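Local coordinates for dipeptide Epimerase (Enterococcus faecalis V583, PDB 3JVA), which belongs to the mandelate racemase/muconate lactonizing enzyme family of the enolase superfamily and carries a magnesium ion in its barrel domain, at residues Q192-P196 and K197-K201; A105-D108 and L109-Q112; I84-V87 and M88-S92. All coordinates share one frame; numbering follows the deposited sequence.

Interaction 1 of 3, residues Q192-P196 and K197-K201; sequences QAWTP and KDAVK
T195 and D198 meet at the first turn of helix 196-206, where T195 is the N-cap, closing the loop that leads from strand 185-189 of the barrel into this helix. Its OG1 accepts a weak capping bond from the backbone N of D198, 3.4 Å away. The hydroxyl reaches that N-H because chi1 (63°) holds OG1 between the backbone N and the carbonyl carbon, with CG2 anti to the carbonyl carbon. The two side chains cross at a slant, and OG1 lies 3.2 Å from CB of D198.

The carboxylate of D198 closes the turn through water. One bridging water donates to OD2 of D198 at 2.6 Å and accepts from the backbone N of T195 at 3.2 Å, so the aspartate holds the cap residue's own N-H indirectly. Behind the cap the helix starts firmly: O of T195 takes the N-H of A199 at 2.8 Å, with the donor nearly on the line of the C=O bond, and O of P196 takes that of V200. P196, the first residue of the helix, has no N-H to offer, so its ring costs no bond there.

W194 lies against A199, CB to CB at 3.8 Å, and the indole carbon CE3 is 3.7 Å from CA of A199. A202 and I203 of the same helix extend this support for the indole. The extended chain of K197 leads its NZ to a salt bridge with D259 of the second subunit, where three backbone oxygens of that subunit also receive it.

The hydroxyl takes an N-H of the first turn, which has no carbonyl one turn back, while the carboxylate acts through the water. Its negative charge would suit the positive end of the helix dipole, and the water bridge ties cap and first turn together.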
loop_
_atom_site.group_PDB
_atom_site.type_symbol
_atom_site.label_atom_id
_atom_site.label_comp_id
_atom_site.label_asym_id
_atom_site.label_seq_id
_atom_site.Cartn_x
_atom_site.Cartn_y
_atom_site.Cartn_z
ATOM N N GLN B 192 -15.383 -8.066 24.558
ATOM C CA GLN B 192 -15.944 -7.724 23.245
ATOM C C GLN B 192 -17.224 -6.896 23.308
ATOM O O GLN B 192 -18.056 -6.958 22.401
ATOM C CB GLN B 192 -16.231 -9.010 22.459
ATOM C CG GLN B 192 -15.116 -10.031 22.483
ATOM C CD GLN B 192 -15.520 -11.342 21.832
ATOM O OE1 GLN B 192 -15.704 -11.416 20.614
ATOM N NE2 GLN B 192 -15.674 -12.382 22.644
ATOM N N ALA B 193 -17.359 -6.086 24.347
ATOM C CA ALA B 193 -18.571 -5.300 24.543
ATOM C C ALA B 193 -18.843 -4.093 23.654
ATOM O O ALA B 193 -20.004 -3.786 23.382
ATOM C CB ALA B 193 -18.646 -4.862 26.009
ATOM N N TRP B 194 -17.802 -3.416 23.184
ATOM C CA TRP B 194 -18.015 -2.192 22.417
ATOM C C TRP B 194 -17.644 -2.132 20.948
ATOM O O TRP B 194 -16.877 -2.957 20.439
ATOM C CB TRP B 194 -17.287 -1.041 23.113
ATOM C CG TRP B 194 -17.516 -0.976 24.591
ATOM C CD1 TRP B 194 -18.717 -0.870 25.232
ATOM C CD2 TRP B 194 -16.512 -0.969 25.612
ATOM N NE1 TRP B 194 -18.522 -0.793 26.592
ATOM C CE2 TRP B 194 -17.178 -0.851 26.852
ATOM C CE3 TRP B 194 -15.113 -1.049 25.599
ATOM C CZ2 TRP B 194 -16.492 -0.808 28.070
ATOM C CZ3 TRP B 194 -14.430 -1.007 26.811
ATOM C CH2 TRP B 194 -15.124 -0.887 28.031
ATOM N N THR B 195 -18.212 -1.130 20.278
ATOM C CA THR B 195 -17.912 -0.862 18.880
ATOM C C THR B 195 -16.618 -0.078 19.044
ATOM O O THR B 195 -16.340 0.429 20.133
ATOM C CB THR B 195 -18.975 0.043 18.209
ATOM O OG1 THR B 195 -18.990 1.329 18.847
ATOM C CG2 THR B 195 -20.355 -0.587 18.313
ATOM N N PRO B 196 -15.812 0.041 17.980
ATOM C CA PRO B 196 -14.545 0.772 18.072
ATOM C C PRO B 196 -14.605 2.170 18.689
ATOM O O PRO B 196 -13.880 2.464 19.638
ATOM C CB PRO B 196 -14.056 0.796 16.625
ATOM C CG PRO B 196 -14.607 -0.492 16.067
ATOM C CD PRO B 196 -16.016 -0.484 16.618
ATOM N N LYS B 197 -15.460 3.038 18.162
ATOM C CA LYS B 197 -15.525 4.390 18.700
ATOM C C LYS B 197 -16.132 4.478 20.099
ATOM O O LYS B 197 -15.744 5.341 20.891
ATOM C CB LYS B 197 -16.236 5.309 17.707
ATOM C CG LYS B 197 -15.384 5.505 16.449
ATOM C CD LYS B 197 -15.925 6.552 15.497
ATOM C CE LYS B 197 -14.895 6.833 14.406
ATOM N NZ LYS B 197 -15.330 7.871 13.435
ATOM N N ASP B 198 -17.066 3.586 20.412
ATOM C CA ASP B 198 -17.663 3.569 21.747
ATOM C C ASP B 198 -16.580 3.125 22.725
ATOM O O ASP B 198 -16.497 3.625 23.848
ATOM C CB ASP B 198 -18.829 2.578 21.819
ATOM C CG ASP B 198 -20.135 3.172 21.332
ATOM O OD1 ASP B 198 -20.168 4.384 21.028
ATOM O OD2 ASP B 198 -21.130 2.422 21.265
ATOM N N ALA B 199 -15.759 2.170 22.289
ATOM C CA ALA B 199 -14.679 1.644 23.120
ATOM C C ALA B 199 -13.700 2.739 23.524
ATOM O O ALA B 199 -13.291 2.819 24.680
ATOM C CB ALA B 199 -13.936 0.526 22.380
ATOM N N VAL B 200 -13.313 3.579 22.571
ATOM C CA VAL B 200 -12.382 4.661 22.872
ATOM C C VAL B 200 -12.983 5.563 23.946
ATOM O O VAL B 200 -12.302 5.970 24.884
ATOM C CB VAL B 200 -12.075 5.495 21.607
ATOM C CG1 VAL B 200 -11.254 6.731 21.968
ATOM C CG2 VAL B 200 -11.316 4.636 20.608
ATOM N N LYS B 201 -14.272 5.851 23.806
ATOM C CA LYS B 201 -14.988 6.705 24.750
ATOM C C LYS B 201 -14.985 6.092 26.151
ATOM O O LYS B 201 -14.612 6.741 27.129
ATOM C CB LYS B 201 -16.435 6.879 24.281
ATOM C CG LYS B 201 -17.154 8.102 24.835
ATOM C CD LYS B 201 -18.663 8.041 24.555
ATOM C CE LYS B 201 -18.979 7.540 23.140
ATOM N NZ LYS B 201 -18.297 8.316 22.064
HETATM O O HOH W 1 -20.845 -0.153 21.806
#

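Interaction 2 of 3, residues A105-D108 and L109-Q112; sequences ACYD and LMGQ
The carboxylate of D108 is gripped from several sides, and Q112, one helical turn on, supplies one of the hands. NE2 of Q112 gives a weak hydrogen bond to OD1 at 3.2 Å, and OD2 lies at the same distance from NE2. The amide and carboxylate planes stand 58° apart, so the two flat ends meet twisted, not coplanar. D108 can reach along the helix because its CG is anti to the backbone N (chi1 -173°). The stronger partners are more distant in sequence: OD1 takes the N-H of L350 and OD2 that of Y45, while NE2 of Q112 also donates to O of V43. A buried carboxylate thus has a backbone donor on each oxygen, which would stabilise its negative charge.

Away from the polar group, M110 lies alongside Y107 and points the same way. Its methyl CE sits over the centre of the phenol face, 3.8 Å from the ring centroid and 13° off the normal, a CH-pi contact. The sulfur stands obliquely at 4.6 Å from that centroid, making this also a Met-aromatic pair. The bend at chi3 brings the methyl over the ring. Regular i to i+4 backbone bonds accompany these contacts, the shortest from N of M110 to O of C106 at 2.9 Å.

Within helix 96-114, A105, C106 and L109 pack on I36 of strand 29-38, and Y107 and M110 lie on I81 of helix 81-91. Y107 also reaches I271 and H272 at helix 271-284, so this turn packs on the N-terminal sheet, on helix 81-91 and on a helix of the barrel.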
loop_
_atom_site.group_PDB
_atom_site.type_symbol
_atom_site.label_atom_id
_atom_site.label_comp_id
_atom_site.label_asym_id
_atom_site.label_seq_id
_atom_site.Cartn_x
_atom_site.Cartn_y
_atom_site.Cartn_z
ATOM N N ALA B 105 -0.675 -33.385 29.363
ATOM C CA ALA B 105 -0.294 -34.679 29.922
ATOM C C ALA B 105 1.044 -35.148 29.346
ATOM O O ALA B 105 1.844 -35.760 30.050
ATOM C CB ALA B 105 -1.388 -35.714 29.656
ATOM N N CYS B 106 1.295 -34.860 28.070
ATOM C CA CYS B 106 2.564 -35.254 27.454
ATOM C C CYS B 106 3.722 -34.466 28.051
ATOM O O CYS B 106 4.788 -35.021 28.309
ATOM C CB CYS B 106 2.522 -35.046 25.936
ATOM S SG CYS B 106 1.504 -36.266 25.069
ATOM N N TYR B 107 3.530 -33.165 28.263
ATOM C CA TYR B 107 4.594 -32.383 28.862
ATOM C C TYR B 107 4.819 -32.834 30.306
ATOM O O TYR B 107 5.949 -32.826 30.785
ATOM C CB TYR B 107 4.281 -30.883 28.813
ATOM C CG TYR B 107 4.624 -30.246 27.486
ATOM C CD1 TYR B 107 3.659 -30.091 26.493
ATOM C CD2 TYR B 107 5.925 -29.817 27.215
ATOM C CE1 TYR B 107 3.979 -29.527 25.259
ATOM C CE2 TYR B 107 6.258 -29.251 25.985
ATOM C CZ TYR B 107 5.280 -29.111 25.012
ATOM O OH TYR B 107 5.600 -28.544 23.800
ATOM N N ASP B 108 3.753 -33.244 30.993
ATOM C CA ASP B 108 3.895 -33.715 32.373
ATOM C C ASP B 108 4.786 -34.957 32.330
ATOM O O ASP B 108 5.706 -35.105 33.141
ATOM C CB ASP B 108 2.522 -34.050 32.970
ATOM C CG ASP B 108 2.590 -34.390 34.456
ATOM O OD1 ASP B 108 3.594 -34.037 35.110
ATOM O OD2 ASP B 108 1.632 -35.000 34.972
ATOM N N LEU B 109 4.520 -35.834 31.360
ATOM C CA LEU B 109 5.305 -37.057 31.189
ATOM C C LEU B 109 6.757 -36.736 30.846
ATOM O O LEU B 109 7.670 -37.422 31.301
ATOM C CB LEU B 109 4.690 -37.950 30.098
ATOM C CG LEU B 109 3.484 -38.803 30.525
ATOM C CD1 LEU B 109 2.847 -39.465 29.306
ATOM C CD2 LEU B 109 3.945 -39.866 31.534
ATOM N N MET B 110 6.980 -35.703 30.036
ATOM C CA MET B 110 8.344 -35.315 29.691
ATOM C C MET B 110 9.103 -34.939 30.967
ATOM O O MET B 110 10.251 -35.347 31.168
ATOM C CB MET B 110 8.342 -34.118 28.731
ATOM C CG MET B 110 7.877 -34.446 27.322
ATOM S SD MET B 110 8.111 -33.031 26.223
ATOM C CE MET B 110 6.523 -33.023 25.333
ATOM N N GLY B 111 8.461 -34.153 31.825
ATOM C CA GLY B 111 9.106 -33.749 33.066
ATOM C C GLY B 111 9.380 -34.940 33.969
ATOM O O GLY B 111 10.450 -35.047 34.574
ATOM N N GLN B 112 8.417 -35.849 34.054
ATOM C CA GLN B 112 8.578 -37.024 34.894
ATOM C C GLN B 112 9.722 -37.915 34.415
ATOM O O GLN B 112 10.507 -38.400 35.226
ATOM C CB GLN B 112 7.264 -37.800 34.964
ATOM C CG GLN B 112 6.201 -37.042 35.750
ATOM C CD GLN B 112 4.926 -37.825 35.935
ATOM O OE1 GLN B 112 4.951 -38.982 36.354
ATOM N NE2 GLN B 112 3.796 -37.195 35.639
#

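Interaction 3 of 3, residues I84-V87 and M88-S92; sequences IHEV and MDKIS
One face of the H85 imidazole carries the methyl of M88, near the C-terminal end of helix 81-91 in the N-terminal domain. CE stands 3.5 Å above the ring plane, displaced toward the rim, and 3.7 Å from the ring centroid, a CH-pi contact; its nearest ring atom is ND1, at 3.5 Å. The ring also stacks with H272 of helix 271-284. At the edge, in the plane of the imidazole, a water lies 2.8 Å from ND1 and donates a 2.7 Å bond to OD1 of D89. Imidazole and carboxylate, one turn apart, are therefore joined through water.

M88 arrives over the ring by folding back at its last torsion: chi3 of -70° swings CE out of the line of the chain. The same methyl is 4.0 Å from CG2 of I84, which runs alongside M88, so CE touches both an aliphatic branch and an aromatic face. Further along, CG1 of V87 meets CD1 of I91 at 4.0 Å, the two side chains side by side and pointing the same way. The helical backbone bonds hold this spacing; that from N of D89 to O of H85 is the shortest across the turn, at 2.9 Å.

Beyond the turn, I84 and M88 lie on I102 of helix 96-114, while M88 and I91 cover F69 of helix 59-73. OD1 of D89 makes a salt bridge with K99, whose NZ also binds O of S92 where the helix ends. E86 turns instead to the fourth subunit, its OE2 bonded to Y125 and paired with K312 there.

The ring thus takes the methyl on a face and the water at its edge. The K99 ammonium probably steadies the carboxylate of D89 in its negative form, and the water may let that charge be felt at the imidazole edge, while methyl and ring meet by dispersion.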
loop_
_atom_site.group_PDB
_atom_site.type_symbol
_atom_site.label_atom_id
_atom_site.label_comp_id
_atom_site.label_asym_id
_atom_site.label_seq_id
_atom_site.Cartn_x
_atom_site.Cartn_y
_atom_site.Cartn_z
ATOM N N ILE B 84 2.653 -35.910 17.943
ATOM C CA ILE B 84 1.408 -35.978 18.684
ATOM C C ILE B 84 0.456 -34.875 18.206
ATOM O O ILE B 84 -0.730 -35.125 18.009
ATOM C CB ILE B 84 1.673 -35.894 20.210
ATOM C CG1 ILE B 84 2.315 -37.210 20.672
ATOM C CG2 ILE B 84 0.369 -35.654 20.966
ATOM C CD1 ILE B 84 2.886 -37.182 22.074
ATOM N N HIS B 85 0.969 -33.668 17.980
ATOM C CA HIS B 85 0.104 -32.599 17.500
ATOM C C HIS B 85 -0.249 -32.835 16.041
ATOM O O HIS B 85 -1.343 -32.498 15.599
ATOM C CB HIS B 85 0.767 -31.238 17.691
ATOM C CG HIS B 85 0.511 -30.643 19.038
ATOM N ND1 HIS B 85 -0.655 -29.975 19.346
ATOM C CD2 HIS B 85 1.242 -30.670 20.177
ATOM C CE1 HIS B 85 -0.631 -29.615 20.617
ATOM N NE2 HIS B 85 0.509 -30.025 21.145
ATOM N N GLU B 86 0.674 -33.440 15.302
ATOM C CA GLU B 86 0.423 -33.748 13.897
ATOM C C GLU B 86 -0.796 -34.665 13.821
ATOM O O GLU B 86 -1.726 -34.423 13.050
ATOM C CB GLU B 86 1.630 -34.467 13.298
ATOM C CG GLU B 86 1.447 -34.899 11.855
ATOM C CD GLU B 86 2.649 -35.666 11.342
ATOM O OE1 GLU B 86 2.762 -36.876 11.632
ATOM O OE2 GLU B 86 3.490 -35.051 10.666
ATOM N N VAL B 87 -0.773 -35.726 14.626
ATOM C CA VAL B 87 -1.859 -36.707 14.680
ATOM C C VAL B 87 -3.183 -36.067 15.088
ATOM O O VAL B 87 -4.218 -36.297 14.453
ATOM C CB VAL B 87 -1.519 -37.846 15.672
ATOM C CG1 VAL B 87 -2.678 -38.828 15.778
ATOM C CG2 VAL B 87 -0.263 -38.569 15.207
ATOM N N MET B 88 -3.159 -35.267 16.151
ATOM C CA MET B 88 -4.385 -34.612 16.599
ATOM C C MET B 88 -4.946 -33.670 15.534
ATOM O O MET B 88 -6.161 -33.602 15.336
ATOM C CB MET B 88 -4.136 -33.840 17.900
ATOM C CG MET B 88 -3.802 -34.742 19.080
ATOM S SD MET B 88 -3.830 -33.856 20.652
ATOM C CE MET B 88 -2.392 -32.810 20.487
ATOM N N ASP B 89 -4.065 -32.950 14.848
ATOM C CA ASP B 89 -4.496 -32.021 13.808
ATOM C C ASP B 89 -5.082 -32.739 12.597
ATOM O O ASP B 89 -5.965 -32.206 11.932
ATOM C CB ASP B 89 -3.333 -31.127 13.363
ATOM C CG ASP B 89 -2.948 -30.100 14.416
ATOM O OD1 ASP B 89 -3.725 -29.894 15.376
ATOM O OD2 ASP B 89 -1.870 -29.492 14.273
ATOM N N LYS B 90 -4.591 -33.942 12.307
ATOM C CA LYS B 90 -5.119 -34.713 11.182
ATOM C C LYS B 90 -6.517 -35.210 11.516
ATOM O O LYS B 90 -7.376 -35.329 10.643
ATOM C CB LYS B 90 -4.239 -35.931 10.879
ATOM C CG LYS B 90 -2.992 -35.651 10.062
ATOM C CD LYS B 90 -2.283 -36.959 9.719
ATOM C CE LYS B 90 -0.997 -36.733 8.932
ATOM N NZ LYS B 90 -1.231 -36.077 7.614
ATOM N N ILE B 91 -6.736 -35.505 12.793
ATOM C CA ILE B 91 -8.016 -36.007 13.263
ATOM C C ILE B 91 -9.074 -34.914 13.383
ATOM O O ILE B 91 -10.194 -35.076 12.902
ATOM C CB ILE B 91 -7.847 -36.707 14.640
ATOM C CG1 ILE B 91 -7.038 -38.001 14.462
ATOM C CG2 ILE B 91 -9.201 -36.996 15.260
ATOM C CD1 ILE B 91 -6.700 -38.717 15.754
ATOM N N SER B 92 -8.717 -33.809 14.025
ATOM C CA SER B 92 -9.654 -32.710 14.230
ATOM C C SER B 92 -9.126 -31.367 13.747
ATOM O O SER B 92 -8.013 -30.968 14.085
ATOM C CB SER B 92 -10.003 -32.595 15.715
ATOM O OG SER B 92 -10.781 -31.432 15.956
HETATM O O HOH W 2 -2.467 -28.841 17.552
#

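In the fold
Interactions 3, 2 and 1 follow one another along the chain. The first two share the N-terminal domain: helices 81-91 and 96-114 are consecutive, their contact centres are about 18 Å apart, and they touch where SG of C106 packs on CD1 of I84, 3.4 Å away. Interaction 1 belongs to the barrel domain, its centre about 42 Å from that of interaction 2 and about 38 Å from that of interaction 3, with no contact to either. It follows strand 185-189, which ends at the magnesium ligand D189. Helix 271-284 of the barrel domain meets the N-terminal helices, its H272 touching both H85 and Y107, while interactions 1 and 3 also face different neighbouring subunits.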